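Local coordinates for sulfate permease family protein (Vibrio cholerae, PDB 4DGH), which is the STAS domain of a membrane protein that probably works as a transmembrane anion transporter of the SulP family, at residues A[34-37]-A[38-42]; A[87-91]-A[92-96]. One frame throughout, in Å; residues are numbered along the deposited sequence.

Contact 1. Residues A[34-37]-A[38-42]; sequences AAET and FERVM
T37 O receives the shortest of four successive i to i+4 backbone hydrogen bonds, 2.8 Å from V41 N, and also meets a methyl group, V41 CG2, at 3.2 Å. One residue earlier in the ladder, R40 N reaches E36 O at 2.9 Å, and these same two residues are joined again through their side chains. E36 CG stands anti to the backbone N (chi1 -165°), and its extended chain carries OE2 to the edge of the R40 guanidinium, in its plane, where NH1 lies 3.5 Å away in a rather long salt bridge. The carboxylate and guanidinium planes are almost perpendicular (88°), so the pairing is through one oxygen and one nitrogen. A bend at chi3 (51°) folds R40 back over the helix, and one face of its guanidinium looks onto E36 O. T37 OG1 lies 3.6 Å from R40 NH2, but its hydrogen bond is with A33 O, a turn earlier. The F38 ring leads away from this contact, stacking on Y24 and meeting F32 of a second subunit. An i to i+4 Glu-Arg pair above a regular ladder is a textbook feature of alpha-helices, here in the helix of a beta-alpha-beta unit of the STAS fold.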
ATOM      1  N   ALA A  34      -7.630   0.404  -2.012  1.00 34.36           N
ATOM      2  CA  ALA A  34      -7.673   0.564  -3.482  1.00 35.31           C
ATOM      3  C   ALA A  34      -9.033   0.878  -4.062  1.00 35.68           C
ATOM      4  O   ALA A  34      -9.160   1.716  -4.937  1.00 37.62           O
ATOM      5  CB  ALA A  34      -7.161  -0.696  -4.136  1.00 36.64           C
ATOM      6  N   ALA A  35     -10.059   0.195  -3.603  1.00 32.61           N
ATOM      7  CA  ALA A  35     -11.405   0.501  -4.028  1.00 34.94           C
ATOM      8  C   ALA A  35     -11.653   1.987  -3.752  1.00 33.11           C
ATOM      9  O   ALA A  35     -12.199   2.671  -4.583  1.00 34.26           O
ATOM     10  CB  ALA A  35     -12.399  -0.353  -3.240  1.00 35.16           C
ATOM     11  N   GLU A  36     -11.249   2.471  -2.582  1.00 32.80           N
ATOM     12  CA  GLU A  36     -11.599   3.836  -2.160  1.00 35.38           C
ATOM     13  C   GLU A  36     -10.889   4.872  -3.064  1.00 32.89           C
ATOM     14  O   GLU A  36     -11.494   5.817  -3.560  1.00 30.34           O
ATOM     15  CB  GLU A  36     -11.164   4.064  -0.705  1.00 38.32           C
ATOM     16  CG  GLU A  36     -11.778   5.277  -0.042  1.00 47.63           C
ATOM     17  CD  GLU A  36     -11.169   5.539   1.333  1.00 57.35           C
ATOM     18  OE1 GLU A  36     -10.807   4.565   2.056  1.00 66.55           O
ATOM     19  OE2 GLU A  36     -11.034   6.732   1.681  1.00 61.62           O
ATOM     20  N   THR A  37      -9.613   4.642  -3.294  1.00 30.19           N
ATOM     21  CA  THR A  37      -8.821   5.503  -4.165  1.00 33.01           C
ATOM     22  C   THR A  37      -9.382   5.538  -5.589  1.00 32.99           C
ATOM     23  O   THR A  37      -9.559   6.617  -6.187  1.00 32.21           O
ATOM     24  CB  THR A  37      -7.369   5.025  -4.120  1.00 37.01           C
ATOM     25  OG1 THR A  37      -6.952   5.063  -2.737  1.00 36.90           O
ATOM     26  CG2 THR A  37      -6.478   5.951  -4.967  1.00 38.94           C
ATOM     27  N   PHE A  38      -9.724   4.371  -6.105  1.00 32.50           N
ATOM     28  CA  PHE A  38     -10.127   4.306  -7.481  1.00 34.11           C
ATOM     29  C   PHE A  38     -11.478   5.005  -7.673  1.00 35.06           C
ATOM     30  O   PHE A  38     -11.709   5.698  -8.658  1.00 32.32           O
ATOM     31  CB  PHE A  38     -10.224   2.891  -7.977  1.00 33.96           C
ATOM     32  CG  PHE A  38     -10.228   2.838  -9.447  1.00 37.07           C
ATOM     33  CD1 PHE A  38      -9.205   3.436 -10.157  1.00 37.11           C
ATOM     34  CD2 PHE A  38     -11.285   2.316 -10.147  1.00 37.82           C
ATOM     35  CE1 PHE A  38      -9.196   3.449 -11.554  1.00 35.86           C
ATOM     36  CE2 PHE A  38     -11.255   2.281 -11.546  1.00 32.98           C
ATOM     37  CZ  PHE A  38     -10.224   2.896 -12.252  1.00 33.05           C
ATOM     38  N   GLU A  39     -12.346   4.815  -6.689  1.00 31.44           N
ATOM     39  CA  GLU A  39     -13.623   5.450  -6.645  1.00 33.36           C
ATOM     40  C   GLU A  39     -13.409   6.977  -6.615  1.00 31.94           C
ATOM     41  O   GLU A  39     -14.038   7.726  -7.353  1.00 29.37           O
ATOM     42  CB  GLU A  39     -14.268   4.908  -5.364  1.00 36.05           C
ATOM     43  CG  GLU A  39     -15.754   5.133  -5.248  1.00 47.05           C
ATOM     44  CD  GLU A  39     -16.375   4.415  -4.029  1.00 53.90           C
ATOM     45  OE1 GLU A  39     -15.805   3.403  -3.546  1.00 48.86           O
ATOM     46  OE2 GLU A  39     -17.450   4.889  -3.557  1.00 59.31           O
ATOM     47  N   ARG A  40     -12.463   7.440  -5.784  1.00 31.56           N
ATOM     48  CA  ARG A  40     -12.114   8.860  -5.735  1.00 33.00           C
ATOM     49  C   ARG A  40     -11.589   9.384  -7.053  1.00 30.32           C
ATOM     50  O   ARG A  40     -12.034  10.381  -7.518  1.00 31.87           O
ATOM     51  CB  ARG A  40     -11.194   9.149  -4.528  1.00 37.57           C
ATOM     52  CG  ARG A  40     -10.693  10.597  -4.387  1.00 45.71           C
ATOM     53  CD  ARG A  40     -10.055  10.886  -2.997  1.00 50.49           C
ATOM     54  NE  ARG A  40      -9.023   9.913  -2.590  1.00 53.55           N
ATOM     55  CZ  ARG A  40      -9.203   8.966  -1.653  1.00 56.98           C
ATOM     56  NH1 ARG A  40     -10.390   8.877  -1.013  1.00 49.96           N
ATOM     57  NH2 ARG A  40      -8.212   8.099  -1.367  1.00 47.94           N
ATOM     58  N   VAL A  41     -10.724   8.652  -7.721  1.00 29.15           N
ATOM     59  CA  VAL A  41     -10.167   9.072  -8.992  1.00 26.79           C
ATOM     60  C   VAL A  41     -11.281   9.186 -10.042  1.00 26.94           C
ATOM     61  O   VAL A  41     -11.354  10.165 -10.787  1.00 25.95           O
ATOM     62  CB  VAL A  41      -9.193   8.001  -9.518  1.00 28.83           C
ATOM     63  CG1 VAL A  41      -8.803   8.326 -10.967  1.00 29.06           C
ATOM     64  CG2 VAL A  41      -7.937   7.922  -8.656  1.00 31.49           C
HETATM   65  N   MSE A  42     -12.132   8.176 -10.092  1.00 23.91           N
HETATM   66  CA  MSE A  42     -13.154   8.151 -11.140  1.00 26.90           C
HETATM   67  C   MSE A  42     -14.110   9.322 -10.936  1.00 27.20           C
HETATM   68  O   MSE A  42     -14.693   9.850 -11.896  1.00 28.19           O
HETATM   69  CB  MSE A  42     -13.898   6.802 -11.064  1.00 26.53           C
HETATM   70  CG  MSE A  42     -14.725   6.617 -12.321  1.00 30.92           C
HETATM   71 SE   MSE A  42     -13.462   6.208 -13.807  0.87 31.85          SE
HETATM   72  CE  MSE A  42     -13.196   4.267 -13.955  1.00 32.69           C
TER

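Contact 2. Residues A[87-91]-A[92-96]; sequences SGANS and RVSQK
N90 turns its side-chain oxygen back onto the start of the helix that follows: OD1 accepts from V93 N at 2.8 Å, with an N-H...O angle of 166°, the capping bond of a residue at the N-cap position. What makes this possible is chi1 of 65°, which sets CG between the backbone N and the carbonyl carbon and so brings the amide over the first turn. V93 crosses the N90 side chain at about a right angle, its CG2 lying 3.4 Å from OD1, while its other branch, CG1, anti to the backbone N, packs against A89 CB at 4.0 Å. S94 grips the main chain of the capping residue twice. Its backbone N reaches N90 O at 2.8 Å, nearly in line with the carbonyl, and its OG gives a second hydrogen bond of 2.9 Å to the same oxygen from above the carbonyl plane rather than along a lone pair. With chi1 at -76°, OG is directed back along the helix and also approaches A89 CB, at 3.4 Å. R92 extends the other way, its NE bonded to P60 O, which takes a weak bond from N90 ND2 as well. The cap closes the short loop between strand 83-87 and helix 91-99, beside the loop that follows strand 51-55.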
ATOM      1  N   SER A  87     -14.546  -9.605 -14.638  1.00 17.88           N
ATOM      2  CA  SER A  87     -13.919 -10.853 -15.142  1.00 18.07           C
ATOM      3  C   SER A  87     -13.140 -11.554 -14.060  1.00 19.32           C
ATOM      4  O   SER A  87     -12.722 -10.936 -13.133  1.00 17.94           O
ATOM      5  CB  SER A  87     -12.963 -10.543 -16.295  1.00 19.16           C
ATOM      6  OG  SER A  87     -11.909  -9.626 -15.936  1.00 20.52           O
ATOM      7  N   GLY A  88     -12.931 -12.868 -14.248  1.00 19.16           N
ATOM      8  CA  GLY A  88     -11.947 -13.617 -13.505  1.00 21.09           C
ATOM      9  C   GLY A  88     -12.342 -14.079 -12.103  1.00 20.55           C
ATOM     10  O   GLY A  88     -11.482 -14.581 -11.384  1.00 20.81           O
ATOM     11  N   ALA A  89     -13.616 -13.936 -11.695  1.00 20.16           N
ATOM     12  CA  ALA A  89     -13.997 -14.404 -10.324  1.00 20.90           C
ATOM     13  C   ALA A  89     -13.705 -15.906 -10.222  1.00 22.06           C
ATOM     14  O   ALA A  89     -14.079 -16.634 -11.138  1.00 23.29           O
ATOM     15  CB  ALA A  89     -15.474 -14.151 -10.001  1.00 19.97           C
ATOM     16  N   ASN A  90     -13.058 -16.385  -9.167  1.00 21.98           N
ATOM     17  CA  ASN A  90     -12.935 -17.857  -9.032  1.00 24.38           C
ATOM     18  C   ASN A  90     -14.291 -18.520  -8.806  1.00 24.65           C
ATOM     19  O   ASN A  90     -15.280 -17.835  -8.720  1.00 23.02           O
ATOM     20  CB  ASN A  90     -11.951 -18.279  -7.989  1.00 25.17           C
ATOM     21  CG  ASN A  90     -12.364 -17.878  -6.574  1.00 26.13           C
ATOM     22  OD1 ASN A  90     -13.520 -18.025  -6.157  1.00 25.50           O
ATOM     23  ND2 ASN A  90     -11.360 -17.510  -5.793  1.00 26.01           N
ATOM     24  N   SER A  91     -14.318 -19.852  -8.684  1.00 28.27           N
ATOM     25  CA  SER A  91     -15.606 -20.555  -8.575  1.00 30.90           C
ATOM     26  C   SER A  91     -16.392 -20.149  -7.348  1.00 30.41           C
ATOM     27  O   SER A  91     -17.593 -20.047  -7.419  1.00 31.09           O
ATOM     28  CB  SER A  91     -15.456 -22.102  -8.665  1.00 37.84           C
ATOM     29  OG  SER A  91     -14.719 -22.630  -7.547  1.00 39.18           O
ATOM     30  N   ARG A  92     -15.754 -19.909  -6.219  1.00 28.21           N
ATOM     31  CA  ARG A  92     -16.511 -19.509  -5.088  1.00 28.71           C
ATOM     32  C   ARG A  92     -16.937 -18.050  -5.062  1.00 26.28           C
ATOM     33  O   ARG A  92     -18.054 -17.720  -4.700  1.00 26.49           O
ATOM     34  CB  ARG A  92     -15.871 -19.970  -3.778  1.00 33.20           C
ATOM     35  CG  ARG A  92     -14.869 -19.053  -3.186  1.00 40.96           C
ATOM     36  CD  ARG A  92     -14.411 -19.670  -1.854  1.00 47.51           C
ATOM     37  NE  ARG A  92     -13.069 -19.209  -1.586  1.00 49.64           N
ATOM     38  CZ  ARG A  92     -12.132 -19.901  -0.936  1.00 58.78           C
ATOM     39  NH1 ARG A  92     -12.379 -21.132  -0.449  1.00 58.27           N
ATOM     40  NH2 ARG A  92     -10.924 -19.353  -0.758  1.00 58.74           N
ATOM     41  N   VAL A  93     -16.024 -17.138  -5.370  1.00 23.71           N
ATOM     42  CA  VAL A  93     -16.434 -15.751  -5.493  1.00 21.92           C
ATOM     43  C   VAL A  93     -17.542 -15.612  -6.566  1.00 20.84           C
ATOM     44  O   VAL A  93     -18.427 -14.763  -6.388  1.00 20.81           O
ATOM     45  CB  VAL A  93     -15.230 -14.884  -5.871  1.00 19.32           C
ATOM     46  CG1 VAL A  93     -15.617 -13.427  -6.090  1.00 19.52           C
ATOM     47  CG2 VAL A  93     -14.192 -14.983  -4.705  1.00 20.37           C
ATOM     48  N   SER A  94     -17.445 -16.378  -7.646  1.00 21.43           N
ATOM     49  CA  SER A  94     -18.509 -16.357  -8.721  1.00 23.44           C
ATOM     50  C   SER A  94     -19.916 -16.632  -8.094  1.00 23.99           C
ATOM     51  O   SER A  94     -20.853 -15.926  -8.368  1.00 23.68           O
ATOM     52  CB  SER A  94     -18.235 -17.409  -9.800  1.00 25.27           C
ATOM     53  OG  SER A  94     -17.198 -16.978 -10.655  1.00 28.21           O
ATOM     54  N   GLN A  95     -20.028 -17.666  -7.286  1.00 24.96           N
ATOM     55  CA  GLN A  95     -21.323 -17.956  -6.550  1.00 27.55           C
ATOM     56  C   GLN A  95     -21.699 -16.820  -5.626  1.00 25.66           C
ATOM     57  O   GLN A  95     -22.866 -16.483  -5.555  1.00 23.81           O
ATOM     58  CB  GLN A  95     -21.305 -19.263  -5.719  1.00 29.17           C
ATOM     59  CG  GLN A  95     -20.681 -20.453  -6.458  1.00 36.30           C
ATOM     60  CD  GLN A  95     -20.378 -21.693  -5.570  1.00 42.99           C
ATOM     61  OE1 GLN A  95     -19.224 -22.185  -5.498  1.00 46.09           O
ATOM     62  NE2 GLN A  95     -21.410 -22.224  -4.944  1.00 37.08           N
ATOM     63  N   LYS A  96     -20.718 -16.255  -4.905  1.00 25.36           N
ATOM     64  CA  LYS A  96     -21.009 -15.145  -3.985  1.00 27.33           C
ATOM     65  C   LYS A  96     -21.535 -13.926  -4.739  1.00 24.83           C
ATOM     66  O   LYS A  96     -22.432 -13.248  -4.270  1.00 24.78           O
ATOM     67  CB  LYS A  96     -19.756 -14.686  -3.226  1.00 29.90           C
ATOM     68  CG  LYS A  96     -19.682 -14.994  -1.801  1.00 38.75           C
ATOM     69  CD  LYS A  96     -20.223 -13.883  -0.965  1.00 39.81           C
ATOM     70  CE  LYS A  96     -20.534 -14.588   0.310  1.00 37.63           C
ATOM     71  NZ  LYS A  96     -19.308 -14.691   1.108  1.00 31.96           N
TER

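How the contacts relate
Contact 1 comes first along the chain, on helix 32-44, and contact 2 follows after strand 51-55, helix 64-78 and strand 83-87. Their centres are about 22 Å apart and their nearest atoms about 13 Å, so they do not touch, yet both belong to the one STAS domain and are tied to its parallel sheet. Contact 1 lies within the crossover helix between strands 21-25 and 51-55; contact 2 begins at the end of strand 83-87, next to 51-55 in the sheet. Together they illustrate two ways of stabilising a helix, along its body and at its start. Each also has neighbours in other subunits, so both regions take part in the four-chain assembly.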